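Local coordinates for protein Exo-1,5-alpha-l-arabinofuranobiosidase (Gibberella zeae, PDB 2YDT) that probably hydrolyses alpha-1,5-linked L-arabinan as an exo-acting glycosidase, releasing arabinobiose from chain ends, at residues Tyr170-Asp175 with Ser180-His185; Lys163-Leu168 with Asp252-Leu257; Gln186-Thr189 with Lys193-Lys196; Gly98-Gly103 with Glu134-Val139. One frame throughout, in Å; residues are numbered along the deposited sequence.

Interaction 1 (Tyr170-Asp175 with Ser180-His185). With EDG (1,4-dideoxy-1,4-imino-L-arabinitol), chain B.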
loop_
_atom_site.group_PDB
_atom_site.type_symbol
_atom_site.label_atom_id
_atom_site.label_comp_id
_atom_site.label_asym_id
_atom_site.label_seq_id
_atom_site.Cartn_x
_atom_site.Cartn_y
_atom_site.Cartn_z
ATOM N N TYR A 170 8.478 2.621 -4.862
ATOM C CA TYR A 170 7.924 1.513 -5.593
ATOM C C TYR A 170 8.892 0.329 -5.731
ATOM O O TYR A 170 10.019 0.382 -5.196
ATOM C CB TYR A 170 7.419 2.010 -6.958
ATOM C CG TYR A 170 8.447 2.661 -7.878
ATOM C CD1 TYR A 170 9.028 1.949 -8.927
ATOM C CD2 TYR A 170 8.781 4.009 -7.745
ATOM C CE1 TYR A 170 9.878 2.544 -9.827
ATOM C CE2 TYR A 170 9.672 4.615 -8.641
ATOM C CZ TYR A 170 10.218 3.867 -9.673
ATOM O OH TYR A 170 11.098 4.456 -10.593
ATOM N N SER A 171 8.416 -0.732 -6.375
ATOM C CA SER A 171 9.141 -1.971 -6.670
ATOM C C SER A 171 9.628 -1.946 -8.111
ATOM O O SER A 171 8.874 -1.572 -9.011
ATOM C CB SER A 171 8.226 -3.188 -6.465
ATOM O OG SER A 171 7.603 -3.172 -5.179
ATOM N N ASP A 172 10.872 -2.386 -8.353
ATOM C CA ASP A 172 11.545 -2.123 -9.643
ATOM C C ASP A 172 12.322 -3.343 -10.063
ATOM O O ASP A 172 13.311 -3.733 -9.382
ATOM C CB ASP A 172 12.449 -0.927 -9.454
ATOM C CG ASP A 172 13.072 -0.392 -10.740
ATOM O OD1 ASP A 172 12.831 -0.971 -11.815
ATOM O OD2 ASP A 172 13.764 0.652 -10.629
ATOM N N GLN A 173 11.955 -3.899 -11.221
ATOM C CA GLN A 173 12.686 -5.035 -11.802
ATOM C C GLN A 173 13.594 -4.626 -12.954
ATOM O O GLN A 173 14.144 -5.495 -13.616
ATOM C CB GLN A 173 11.714 -6.143 -12.321
ATOM C CG GLN A 173 10.905 -6.804 -11.206
ATOM C CD GLN A 173 10.150 -8.079 -11.579
ATOM O OE1 GLN A 173 9.039 -8.275 -11.074
ATOM N NE2 GLN A 173 10.752 -8.967 -12.426
ATOM N N ARG A 174 13.811 -3.341 -13.174
ATOM C CA ARG A 174 14.549 -2.887 -14.373
ATOM C C ARG A 174 16.064 -3.142 -14.293
ATOM O O ARG A 174 16.715 -3.137 -15.340
ATOM C CB ARG A 174 14.247 -1.419 -14.659
ATOM C CG ARG A 174 12.796 -1.205 -15.132
ATOM C CD ARG A 174 12.405 0.266 -15.203
ATOM N NE ARG A 174 12.542 0.909 -13.904
ATOM C CZ ARG A 174 12.233 2.178 -13.627
ATOM N NH1 ARG A 174 11.651 2.977 -14.526
ATOM N NH2 ARG A 174 12.484 2.638 -12.412
ATOM N N ASP A 175 16.614 -3.364 -13.097
ATOM C CA ASP A 175 18.056 -3.709 -12.935
ATOM C C ASP A 175 18.147 -5.245 -13.034
ATOM O O ASP A 175 18.539 -5.935 -12.101
ATOM C CB ASP A 175 18.514 -3.141 -11.572
ATOM C CG ASP A 175 20.000 -3.062 -11.387
ATOM O OD1 ASP A 175 20.377 -2.598 -10.264
ATOM O OD2 ASP A 175 20.770 -3.400 -12.321
ATOM N N SER A 180 16.703 -9.460 -9.161
ATOM C CA SER A 180 15.401 -9.937 -9.658
ATOM C C SER A 180 14.333 -8.857 -9.416
ATOM O O SER A 180 13.511 -8.534 -10.317
ATOM C CB SER A 180 15.019 -11.261 -8.970
ATOM O OG SER A 180 13.781 -11.753 -9.431
ATOM N N GLN A 181 14.359 -8.281 -8.228
ATOM C CA GLN A 181 13.631 -7.048 -7.956
ATOM C C GLN A 181 14.407 -6.278 -6.877
ATOM O O GLN A 181 15.103 -6.884 -6.039
ATOM C CB GLN A 181 12.212 -7.304 -7.475
ATOM C CG GLN A 181 11.311 -6.064 -7.462
ATOM C CD GLN A 181 9.861 -6.388 -7.163
ATOM O OE1 GLN A 181 9.076 -6.606 -8.069
ATOM N NE2 GLN A 181 9.516 -6.524 -5.867
ATOM N N LYS A 182 14.282 -4.951 -6.907
ATOM C CA LYS A 182 14.770 -4.092 -5.839
ATOM C C LYS A 182 13.697 -3.034 -5.551
ATOM O O LYS A 182 12.683 -2.982 -6.235
ATOM C CB LYS A 182 16.127 -3.470 -6.201
ATOM C CG LYS A 182 16.084 -2.525 -7.401
ATOM C CD LYS A 182 17.448 -1.883 -7.696
ATOM C CE LYS A 182 17.411 -0.864 -8.797
ATOM N NZ LYS A 182 18.845 -0.341 -9.026
ATOM N N LEU A 183 13.926 -2.224 -4.530
ATOM C CA LEU A 183 13.009 -1.192 -4.054
ATOM C C LEU A 183 13.676 0.158 -4.258
ATOM O O LEU A 183 14.865 0.323 -3.956
ATOM C CB LEU A 183 12.669 -1.402 -2.568
ATOM C CG LEU A 183 11.825 -2.634 -2.331
ATOM C CD1 LEU A 183 11.708 -2.950 -0.854
ATOM C CD2 LEU A 183 10.408 -2.419 -2.938
ATOM N N VAL A 184 12.918 1.100 -4.813
ATOM C CA VAL A 184 13.438 2.395 -5.249
ATOM C C VAL A 184 12.438 3.489 -5.019
ATOM O O VAL A 184 11.273 3.223 -4.719
ATOM C CB VAL A 184 13.790 2.406 -6.755
ATOM C CG1 VAL A 184 14.720 1.265 -7.167
ATOM C CG2 VAL A 184 12.532 2.343 -7.637
ATOM N N HIS A 185 12.878 4.746 -5.167
ATOM C CA HIS A 185 11.956 5.887 -5.133
ATOM C C HIS A 185 12.370 6.954 -6.122
ATOM O O HIS A 185 13.513 6.988 -6.603
ATOM C CB HIS A 185 11.795 6.486 -3.738
ATOM C CG HIS A 185 12.940 7.334 -3.274
ATOM N ND1 HIS A 185 13.909 6.877 -2.400
ATOM C CD2 HIS A 185 13.236 8.636 -3.516
ATOM C CE1 HIS A 185 14.770 7.857 -2.156
ATOM N NE2 HIS A 185 14.398 8.932 -2.840
HETATM O "O2'" EDG B . 6.760 -6.683 -5.074
HETATM C "C2'" EDG B . 6.364 -7.925 -5.723
HETATM C "C1'" EDG B . 5.198 -8.541 -4.977
HETATM N "N4'" EDG B . 4.059 -8.453 -5.899
HETATM C "C3'" EDG B . 5.901 -7.728 -7.173
HETATM O "O3'" EDG B . 6.837 -8.208 -8.163
HETATM C "C4'" EDG B . 4.591 -8.534 -7.255
HETATM C "C5'" EDG B . 3.612 -8.081 -8.303
HETATM O "O5'" EDG B . 2.616 -9.088 -8.411
HETATM O O HOH W 1 14.178 -8.961 -13.059
#

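Interaction 2 (Lys163-Leu168 with Asp252-Leu257). With SO4 (sulfate ion), chain G.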
loop_
_atom_site.group_PDB
_atom_site.type_symbol
_atom_site.label_atom_id
_atom_site.label_comp_id
_atom_site.label_asym_id
_atom_site.label_seq_id
_atom_site.Cartn_x
_atom_site.Cartn_y
_atom_site.Cartn_z
ATOM N N LYS A 163 9.494 17.030 4.054
ATOM C CA LYS A 163 9.921 18.419 3.901
ATOM C C LYS A 163 9.336 19.000 2.617
ATOM O O LYS A 163 8.122 19.021 2.436
ATOM C CB LYS A 163 11.463 18.469 4.031
ATOM C CG LYS A 163 11.944 18.010 5.407
ATOM C CD LYS A 163 13.439 18.258 5.627
ATOM C CE LYS A 163 13.913 18.050 7.064
ATOM N NZ LYS A 163 12.875 18.239 8.143
ATOM N N GLU A 164 10.155 19.469 1.707
ATOM C CA GLU A 164 9.606 20.135 0.548
ATOM C C GLU A 164 9.395 19.195 -0.645
ATOM O O GLU A 164 9.027 19.663 -1.736
ATOM C CB GLU A 164 10.506 21.317 0.166
ATOM C CG GLU A 164 11.718 20.937 -0.697
ATOM C CD GLU A 164 12.832 20.197 0.006
ATOM O OE1 GLU A 164 12.753 19.873 1.220
ATOM O OE2 GLU A 164 13.830 19.917 -0.691
ATOM N N LYS A 165 9.612 17.891 -0.443
ATOM C CA LYS A 165 9.487 16.914 -1.531
ATOM C C LYS A 165 8.322 15.964 -1.325
ATOM O O LYS A 165 7.973 15.624 -0.194
ATOM C CB LYS A 165 10.737 16.061 -1.673
ATOM C CG LYS A 165 12.010 16.814 -1.998
ATOM C CD LYS A 165 13.184 15.903 -1.992
ATOM C CE LYS A 165 14.482 16.677 -1.978
ATOM N NZ LYS A 165 15.676 15.814 -2.064
ATOM N N LEU A 166 7.771 15.502 -2.426
ATOM C CA LEU A 166 6.853 14.342 -2.403
ATOM C C LEU A 166 7.663 13.132 -2.908
ATOM O O LEU A 166 8.302 13.182 -3.957
ATOM C CB LEU A 166 5.628 14.587 -3.275
ATOM C CG LEU A 166 4.630 13.434 -3.448
ATOM C CD1 LEU A 166 3.907 13.146 -2.129
ATOM C CD2 LEU A 166 3.636 13.724 -4.599
ATOM N N ILE A 167 7.654 12.055 -2.129
ATOM C CA ILE A 167 8.386 10.831 -2.471
ATOM C C ILE A 167 7.409 9.752 -2.923
ATOM O O ILE A 167 6.382 9.537 -2.284
ATOM C CB ILE A 167 9.205 10.282 -1.267
ATOM C CG1 ILE A 167 10.035 11.403 -0.621
ATOM C CG2 ILE A 167 10.094 9.107 -1.698
ATOM C CD1 ILE A 167 10.727 11.002 0.623
ATOM N N LEU A 168 7.742 9.087 -4.021
ATOM C CA LEU A 168 6.986 7.952 -4.530
ATOM C C LEU A 168 7.914 6.767 -4.518
ATOM O O LEU A 168 8.883 6.702 -5.270
ATOM C CB LEU A 168 6.408 8.233 -5.919
ATOM C CG LEU A 168 5.309 7.289 -6.387
ATOM C CD1 LEU A 168 4.455 7.924 -7.493
ATOM C CD2 LEU A 168 5.911 5.965 -6.870
ATOM N N ASP A 252 16.053 10.255 7.726
ATOM C CA ASP A 252 15.829 10.744 6.396
ATOM C C ASP A 252 15.219 9.593 5.575
ATOM O O ASP A 252 15.902 8.604 5.313
ATOM C CB ASP A 252 17.142 11.198 5.760
ATOM C CG ASP A 252 16.937 11.862 4.400
ATOM O OD1 ASP A 252 15.912 11.632 3.701
ATOM O OD2 ASP A 252 17.838 12.639 3.971
ATOM N N PRO A 253 13.925 9.719 5.183
ATOM C CA PRO A 253 13.243 8.612 4.506
ATOM C C PRO A 253 13.652 8.459 3.026
ATOM O O PRO A 253 13.138 7.597 2.281
ATOM C CB PRO A 253 11.770 8.972 4.708
ATOM C CG PRO A 253 11.779 10.432 4.644
ATOM C CD PRO A 253 13.008 10.860 5.388
ATOM N N GLN A 254 14.615 9.262 2.598
ATOM C CA GLN A 254 15.302 9.077 1.309
ATOM C C GLN A 254 16.519 8.148 1.378
ATOM O O GLN A 254 17.144 7.828 0.349
ATOM C CB GLN A 254 15.743 10.425 0.734
ATOM C CG GLN A 254 14.602 11.395 0.483
ATOM C CD GLN A 254 15.103 12.793 0.224
ATOM O OE1 GLN A 254 15.087 13.260 -0.925
ATOM N NE2 GLN A 254 15.569 13.476 1.288
ATOM N N LYS A 255 16.875 7.773 2.604
ATOM C CA LYS A 255 18.106 7.061 2.883
ATOM C C LYS A 255 17.901 5.775 3.652
ATOM O O LYS A 255 18.663 5.451 4.585
ATOM C CB LYS A 255 19.049 7.981 3.669
ATOM C CG LYS A 255 19.413 9.283 2.956
ATOM C CD LYS A 255 20.535 10.023 3.764
ATOM C CE LYS A 255 20.850 11.359 3.172
ATOM N NZ LYS A 255 21.571 11.190 1.902
ATOM N N PHE A 256 16.915 4.990 3.256
ATOM C CA PHE A 256 16.767 3.662 3.845
ATOM C C PHE A 256 17.847 2.665 3.395
ATOM O O PHE A 256 18.049 1.657 4.064
ATOM C CB PHE A 256 15.359 3.101 3.619
ATOM C CG PHE A 256 14.268 3.850 4.380
ATOM C CD1 PHE A 256 14.259 3.839 5.757
ATOM C CD2 PHE A 256 13.269 4.562 3.693
ATOM C CE1 PHE A 256 13.249 4.504 6.476
ATOM C CE2 PHE A 256 12.272 5.210 4.376
ATOM C CZ PHE A 256 12.253 5.186 5.766
ATOM N N LEU A 257 18.510 2.907 2.269
ATOM C CA LEU A 257 19.366 1.893 1.654
ATOM C C LEU A 257 20.503 1.478 2.586
ATOM O O LEU A 257 20.870 0.287 2.622
ATOM C CB LEU A 257 19.932 2.386 0.344
ATOM C CG LEU A 257 20.925 1.443 -0.330
ATOM C CD1 LEU A 257 20.222 0.160 -0.774
ATOM C CD2 LEU A 257 21.569 2.146 -1.510
HETATM S S SO4 G . 7.408 16.550 6.987
HETATM O O1 SO4 G . 6.686 16.461 5.724
HETATM O O2 SO4 G . 8.838 16.566 6.739
HETATM O O3 SO4 G . 7.038 17.776 7.694
HETATM O O4 SO4 G . 7.020 15.381 7.786
HETATM O O HOH W 2 16.331 16.277 1.063
#

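Interaction 3 (Gln186-Thr189 with Lys193-Lys196)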
loop_
_atom_site.group_PDB
_atom_site.type_symbol
_atom_site.label_atom_id
_atom_site.label_comp_id
_atom_site.label_asym_id
_atom_site.label_seq_id
_atom_site.Cartn_x
_atom_site.Cartn_y
_atom_site.Cartn_z
ATOM N N GLN A 186 11.408 7.831 -6.423
ATOM C CA GLN A 186 11.688 9.084 -7.091
ATOM C C GLN A 186 10.990 10.185 -6.315
ATOM O O GLN A 186 9.998 9.941 -5.618
ATOM C CB GLN A 186 11.219 9.061 -8.550
ATOM C CG GLN A 186 12.036 8.107 -9.437
ATOM C CD GLN A 186 11.493 7.989 -10.835
ATOM O OE1 GLN A 186 10.861 7.000 -11.200
ATOM N NE2 GLN A 186 11.724 9.030 -11.642
ATOM N N THR A 187 11.499 11.417 -6.444
ATOM C CA THR A 187 10.880 12.545 -5.775
ATOM C C THR A 187 10.403 13.618 -6.770
ATOM O O THR A 187 10.835 13.657 -7.924
ATOM C CB THR A 187 11.859 13.218 -4.758
ATOM O OG1 THR A 187 12.942 13.890 -5.454
ATOM C CG2 THR A 187 12.419 12.222 -3.753
ATOM N N THR A 188 9.510 14.474 -6.292
ATOM C CA THR A 188 9.037 15.594 -7.097
ATOM C C THR A 188 8.756 16.812 -6.210
ATOM O O THR A 188 8.411 16.668 -5.028
ATOM C CB THR A 188 7.792 15.231 -7.898
ATOM O OG1 THR A 188 7.481 16.289 -8.813
ATOM C CG2 THR A 188 6.590 14.971 -6.997
ATOM N N THR A 189 8.868 18.015 -6.801
ATOM C CA THR A 189 8.463 19.214 -6.127
ATOM C C THR A 189 7.277 19.901 -6.806
ATOM O O THR A 189 6.642 20.760 -6.195
ATOM C CB THR A 189 9.630 20.194 -6.037
ATOM O OG1 THR A 189 10.159 20.435 -7.353
ATOM C CG2 THR A 189 10.730 19.616 -5.131
ATOM N N LYS A 193 7.747 16.866 -12.795
ATOM C CA LYS A 193 9.145 16.492 -13.052
ATOM C C LYS A 193 9.554 15.557 -11.906
ATOM O O LYS A 193 9.422 15.916 -10.739
ATOM C CB LYS A 193 9.975 17.788 -13.018
ATOM C CG LYS A 193 11.504 17.710 -13.084
ATOM C CD LYS A 193 12.127 19.150 -12.945
ATOM C CE LYS A 193 13.636 19.126 -13.243
ATOM N NZ LYS A 193 14.288 20.463 -13.003
ATOM N N TRP A 194 10.065 14.380 -12.246
ATOM C CA TRP A 194 10.503 13.396 -11.218
ATOM C C TRP A 194 12.034 13.266 -11.223
ATOM O O TRP A 194 12.679 13.326 -12.285
ATOM C CB TRP A 194 9.842 12.046 -11.463
ATOM C CG TRP A 194 8.391 12.124 -11.251
ATOM C CD1 TRP A 194 7.439 12.435 -12.205
ATOM C CD2 TRP A 194 7.683 11.934 -10.033
ATOM N NE1 TRP A 194 6.224 12.492 -11.633
ATOM C CE2 TRP A 194 6.316 12.170 -10.308
ATOM C CE3 TRP A 194 8.061 11.580 -8.726
ATOM C CZ2 TRP A 194 5.329 12.076 -9.328
ATOM C CZ3 TRP A 194 7.078 11.480 -7.742
ATOM C CH2 TRP A 194 5.722 11.733 -8.050
ATOM N N SER A 195 12.608 13.118 -10.050
ATOM C CA SER A 195 14.061 12.903 -9.876
ATOM C C SER A 195 14.572 11.601 -10.510
ATOM O O SER A 195 13.819 10.671 -10.844
ATOM C CB SER A 195 14.414 12.863 -8.380
ATOM O OG SER A 195 14.074 11.601 -7.785
ATOM N N LYS A 196 15.901 11.537 -10.631
ATOM C CA LYS A 196 16.588 10.281 -10.874
ATOM C C LYS A 196 16.109 9.227 -9.855
ATOM O O LYS A 196 15.821 9.532 -8.691
ATOM C CB LYS A 196 18.074 10.587 -10.676
ATOM C CG LYS A 196 19.078 9.520 -10.886
ATOM C CD LYS A 196 20.459 10.237 -10.788
ATOM C CE LYS A 196 21.538 9.428 -10.100
ATOM N NZ LYS A 196 22.673 10.344 -9.678
HETATM O O HOH W 3 9.823 18.577 -9.520
#

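Interaction 4 (Gly98-Gly103 with Glu134-Val139)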
loop_
_atom_site.group_PDB
_atom_site.type_symbol
_atom_site.label_atom_id
_atom_site.label_comp_id
_atom_site.label_asym_id
_atom_site.label_seq_id
_atom_site.Cartn_x
_atom_site.Cartn_y
_atom_site.Cartn_z
ATOM N N GLY A 98 3.593 22.783 -6.349
ATOM C CA GLY A 98 3.281 23.533 -7.554
ATOM C C GLY A 98 1.833 23.950 -7.594
ATOM O O GLY A 98 1.286 24.483 -6.593
ATOM N N LYS A 99 1.174 23.709 -8.712
ATOM C CA LYS A 99 -0.219 24.120 -8.902
ATOM C C LYS A 99 -1.271 23.174 -8.309
ATOM O O LYS A 99 -2.464 23.348 -8.555
ATOM C CB LYS A 99 -0.489 24.335 -10.387
ATOM C CG LYS A 99 -0.478 23.074 -11.229
ATOM C CD LYS A 99 -0.665 23.400 -12.681
ATOM C CE LYS A 99 -0.761 22.130 -13.524
ATOM N NZ LYS A 99 -0.585 22.483 -15.016
ATOM N N TYR A 100 -0.830 22.195 -7.530
ATOM C CA TYR A 100 -1.726 21.281 -6.791
ATOM C C TYR A 100 -1.702 21.631 -5.310
ATOM O O TYR A 100 -0.696 21.422 -4.638
ATOM C CB TYR A 100 -1.272 19.821 -7.050
ATOM C CG TYR A 100 -1.269 19.498 -8.527
ATOM C CD1 TYR A 100 -2.431 19.115 -9.171
ATOM C CD2 TYR A 100 -0.131 19.620 -9.288
ATOM C CE1 TYR A 100 -2.462 18.876 -10.527
ATOM C CE2 TYR A 100 -0.131 19.367 -10.641
ATOM C CZ TYR A 100 -1.324 18.980 -11.265
ATOM O OH TYR A 100 -1.383 18.733 -12.626
ATOM N N PRO A 101 -2.802 22.203 -4.790
ATOM C CA PRO A 101 -2.767 22.701 -3.412
ATOM C C PRO A 101 -2.960 21.637 -2.358
ATOM O O PRO A 101 -3.340 20.513 -2.647
ATOM C CB PRO A 101 -3.969 23.652 -3.353
ATOM C CG PRO A 101 -4.878 23.158 -4.341
ATOM C CD PRO A 101 -4.020 22.644 -5.482
ATOM N N LYS A 102 -2.707 22.029 -1.122
ATOM C CA LYS A 102 -3.093 21.242 0.044
ATOM C C LYS A 102 -4.532 20.768 -0.118
ATOM O O LYS A 102 -5.407 21.544 -0.516
ATOM C CB LYS A 102 -2.964 22.092 1.322
ATOM C CG LYS A 102 -3.249 21.339 2.584
ATOM C CD LYS A 102 -3.042 22.218 3.825
ATOM C CE LYS A 102 -3.170 21.381 5.055
ATOM N NZ LYS A 102 -3.170 22.202 6.296
ATOM N N GLY A 103 -4.761 19.473 0.155
ATOM C CA GLY A 103 -6.057 18.870 0.056
ATOM C C GLY A 103 -6.375 18.220 -1.275
ATOM O O GLY A 103 -7.401 17.586 -1.403
ATOM N N GLU A 134 -7.892 14.259 -12.974
ATOM C CA GLU A 134 -7.033 14.740 -14.077
ATOM C C GLU A 134 -5.705 13.986 -14.045
ATOM O O GLU A 134 -5.132 13.787 -12.971
ATOM C CB GLU A 134 -6.782 16.268 -13.987
ATOM C CG GLU A 134 -5.612 16.710 -13.061
ATOM C CD GLU A 134 -5.257 18.217 -13.071
ATOM O OE1 GLU A 134 -4.161 18.590 -13.629
ATOM O OE2 GLU A 134 -6.037 18.979 -12.493
ATOM N N PHE A 135 -5.225 13.567 -15.218
ATOM C CA PHE A 135 -3.865 13.041 -15.371
ATOM C C PHE A 135 -2.855 14.108 -14.994
ATOM O O PHE A 135 -2.963 15.276 -15.429
ATOM C CB PHE A 135 -3.621 12.616 -16.811
ATOM C CG PHE A 135 -2.208 12.245 -17.091
ATOM C CD1 PHE A 135 -1.683 11.100 -16.539
ATOM C CD2 PHE A 135 -1.397 13.014 -17.924
ATOM C CE1 PHE A 135 -0.382 10.737 -16.771
ATOM C CE2 PHE A 135 -0.067 12.650 -18.169
ATOM C CZ PHE A 135 0.427 11.504 -17.608
ATOM N N VAL A 136 -1.873 13.745 -14.152
ATOM C CA VAL A 136 -0.853 14.697 -13.739
ATOM C C VAL A 136 0.454 14.422 -14.458
ATOM O O VAL A 136 0.958 15.291 -15.200
ATOM C CB VAL A 136 -0.650 14.715 -12.208
ATOM C CG1 VAL A 136 0.468 15.726 -11.834
ATOM C CG2 VAL A 136 -1.994 15.058 -11.511
ATOM N N SER A 137 1.002 13.225 -14.264
ATOM C CA SER A 137 2.262 12.852 -14.871
ATOM C C SER A 137 2.511 11.356 -14.918
ATOM O O SER A 137 1.957 10.602 -14.109
ATOM C CB SER A 137 3.445 13.542 -14.151
ATOM O OG SER A 137 3.533 13.154 -12.780
ATOM N N HIS A 138 3.362 10.957 -15.874
ATOM C CA HIS A 138 3.995 9.644 -15.895
ATOM C C HIS A 138 5.203 9.627 -14.965
ATOM O O HIS A 138 6.016 10.572 -14.943
ATOM C CB HIS A 138 4.477 9.339 -17.312
ATOM C CG HIS A 138 3.392 9.331 -18.334
ATOM N ND1 HIS A 138 2.285 8.511 -18.243
ATOM C CD2 HIS A 138 3.268 10.005 -19.511
ATOM C CE1 HIS A 138 1.536 8.665 -19.325
ATOM N NE2 HIS A 138 2.104 9.573 -20.107
ATOM N N VAL A 139 5.297 8.598 -14.135
ATOM C CA VAL A 139 6.407 8.460 -13.198
ATOM C C VAL A 139 7.464 7.479 -13.659
ATOM O O VAL A 139 8.650 7.820 -13.770
ATOM C CB VAL A 139 5.914 8.061 -11.813
ATOM C CG1 VAL A 139 7.120 8.080 -10.766
ATOM C CG2 VAL A 139 4.737 9.003 -11.350
#

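Interaction 1 (Tyr170-Asp175 with Ser180-His185)
Y170 presents one ring face to V184, whose CG2 methyl sits 3.5 Å from the centre of the ring in a CH-pi contact. The ring reaches it because CG lies between the backbone N and carbonyl carbon of Y170 (chi1 59°). The second valine methyl, CG1, lies 3.6 Å from D172 OD2, so a branched residue serves both neighbours at once. R174 holds this carboxylate side-on, NE to OD1 and NH2 to OD2, while R174 N reaches OD1 from the opposite face, making an Asx turn; NH2 also donates to Y170 OH, which is hydrogen-bonded to Q186 OE1 as well. Strands 165-172 and 182-188 are the middle hairpin of one blade in a six-bladed beta-propeller, with Y170-V184 and D172-K182 as antiparallel hydrogen-bonded pairs around the non-hydrogen-bonded pair S171-L183. Beside S171, Q181 binds the iminosugar with both ends of its amide: OE1 accepts from O3' (2.8 Å) and NE2 donates to O2' (2.9 Å). Packing is looser where D175 and K182, both partly exposed, cross at about a right angle, OD1 3.0 Å from NZ in a salt bridge. D199 gives K182 a second carboxylate, and a water donates to S180 O.

Interaction 2 (Lys163-Leu168 with Asp252-Leu257)
K165 and Q254 reach toward each other on extended chains, each with CG opposite its own carbonyl carbon (chi1 -61° and -60°), and they cross at about a right angle. The contact joins two successive blades of the six-bladed propeller: K165 starts the second strand of one blade, and Q254 lies in the loop linking the third and fourth strands of the next. K165 NZ donates to Q254 OE1 over 2.9 Å, in the carbonyl plane and on a lone pair. Such a flexible chain can bridge from one blade to the next and still deliver a charged donor to the partly exposed edge of the contact.

Q254 is itself held firmly. Its loop makes a type I turn closed by K255 N to D252 O, and the backbone N of Q254 donates to D252 OD1, an Asx turn. D252 OD1 also takes NE2 of Q254 on its syn lone pair, nearly in the amide plane, at 3.1 Å. One aspartate oxygen thus holds both the backbone and the amide of Q254; the NE2 bond sets how the amide is turned and points OE1 at K165.

Deeper in, the contact becomes apolar. I167 CD1 lies 3.9 Å from Q254 CG and 4.2 Å from P253 CG, where a long branched side chain can meet a rigid ring and a methylene together, with Y162, of the same blade as K165, packing against the loop. A sulfate, probably from the crystallisation liquor, is bound by K163 N and by K217 of the next blade. One water accepts from K165 NZ at 3.2 Å and from Q254 NE2 at 2.9 Å.

Interaction 3 (Gln186-Thr189 with Lys193-Lys196)
Residues Q186-T189 and K193-K196 run back in roughly opposite directions, 143° apart, with T187 facing S195 and T188 facing W194. They flank the turn between the third and fourth strands of a propeller blade, and the spacing of T188, D190 and W194 is consistent with a shortened variant of the Asp-box hairpin of sialidase-like folds. S195 N donates to T187 O at 2.8 Å, but the return bond is made by a side chain: T187 N donates to S195 OG at 2.9 Å. Serine suits this place because the hydroxyl, set between its backbone N and carbonyl carbon (chi1 78°), accepts there and donates onward to K196 O. Q186 reaches past it, NE2 meeting S195 O at 2.8 Å nearly head-on, while its OE1 is taken by Y170 OH. Threonine at 188 does two jobs. T188 CG2 lies 3.7 Å from the centroid of the six-membered ring of W194, over the face, and the T188 hydroxyl faces the turn. The broad indole can take that methyl and still carry NE1 to S137 OG in the preceding blade. T188 OG1 donates to K193 O at 2.8 Å, from above the carbonyl plane.

Interaction 4 (Gly98-Gly103 with Glu134-Val139)
Y100 OH donates to E134 OE1 at 3.0 Å, in one of the two conformers of E134, and approaches from 48° above the carboxylate plane. OE1 lies at the edge of the phenol ring, the two planes turned 68° apart. To bring its acid there, E134 sets CG between its backbone N and carbonyl carbon (chi1 85°) and extends the rest of the chain. Behind the hydroxyl, V136 contributes CG1, 3.6 Å from Y100 OH and 3.8 Å from CZ, so a compact branched residue closes the end of the ring. Tyrosine suits this buried position by offering a flat apolar body and a polar end together; K99 CG lies over one of its faces. The contact ties the loop between the first two strands of a propeller blade to strand 134-142, at the outer edge of that same blade. There V136 and S137 both face V123 in a classic beta bulge. The other glutamate oxygen, OE2, forms a salt bridge with R127 NE, and R127 also donates to K99 O, linking both segments. With an arginine and a phenol donating to it, the carboxylate of E134 probably stays ionised, and in this conformer the buried phenol has an acceptor.

In the fold
Three neighbouring blades of the propeller are joined here. Interaction 4 comes first along the chain and lies within the blade that ends in strand 134-142. Interactions 1 and 3 follow in series on the next blade, both using strand 182-188, their centres about 16 Å apart; both fall inside the long loop closed by interaction 2, which leads on to the following blade. Interaction 3 occupies the middle, about 11 Å from interaction 2 and about 13 Å from interaction 4, centre to centre. W194 NE1 to S137 OG ties it to interaction 4, and L166 and L168 pair with its strand. Only interaction 1 holds inhibitor-pocket residues; interactions 3 and 4 each close a loop within one blade, and interaction 2 bridges two blades.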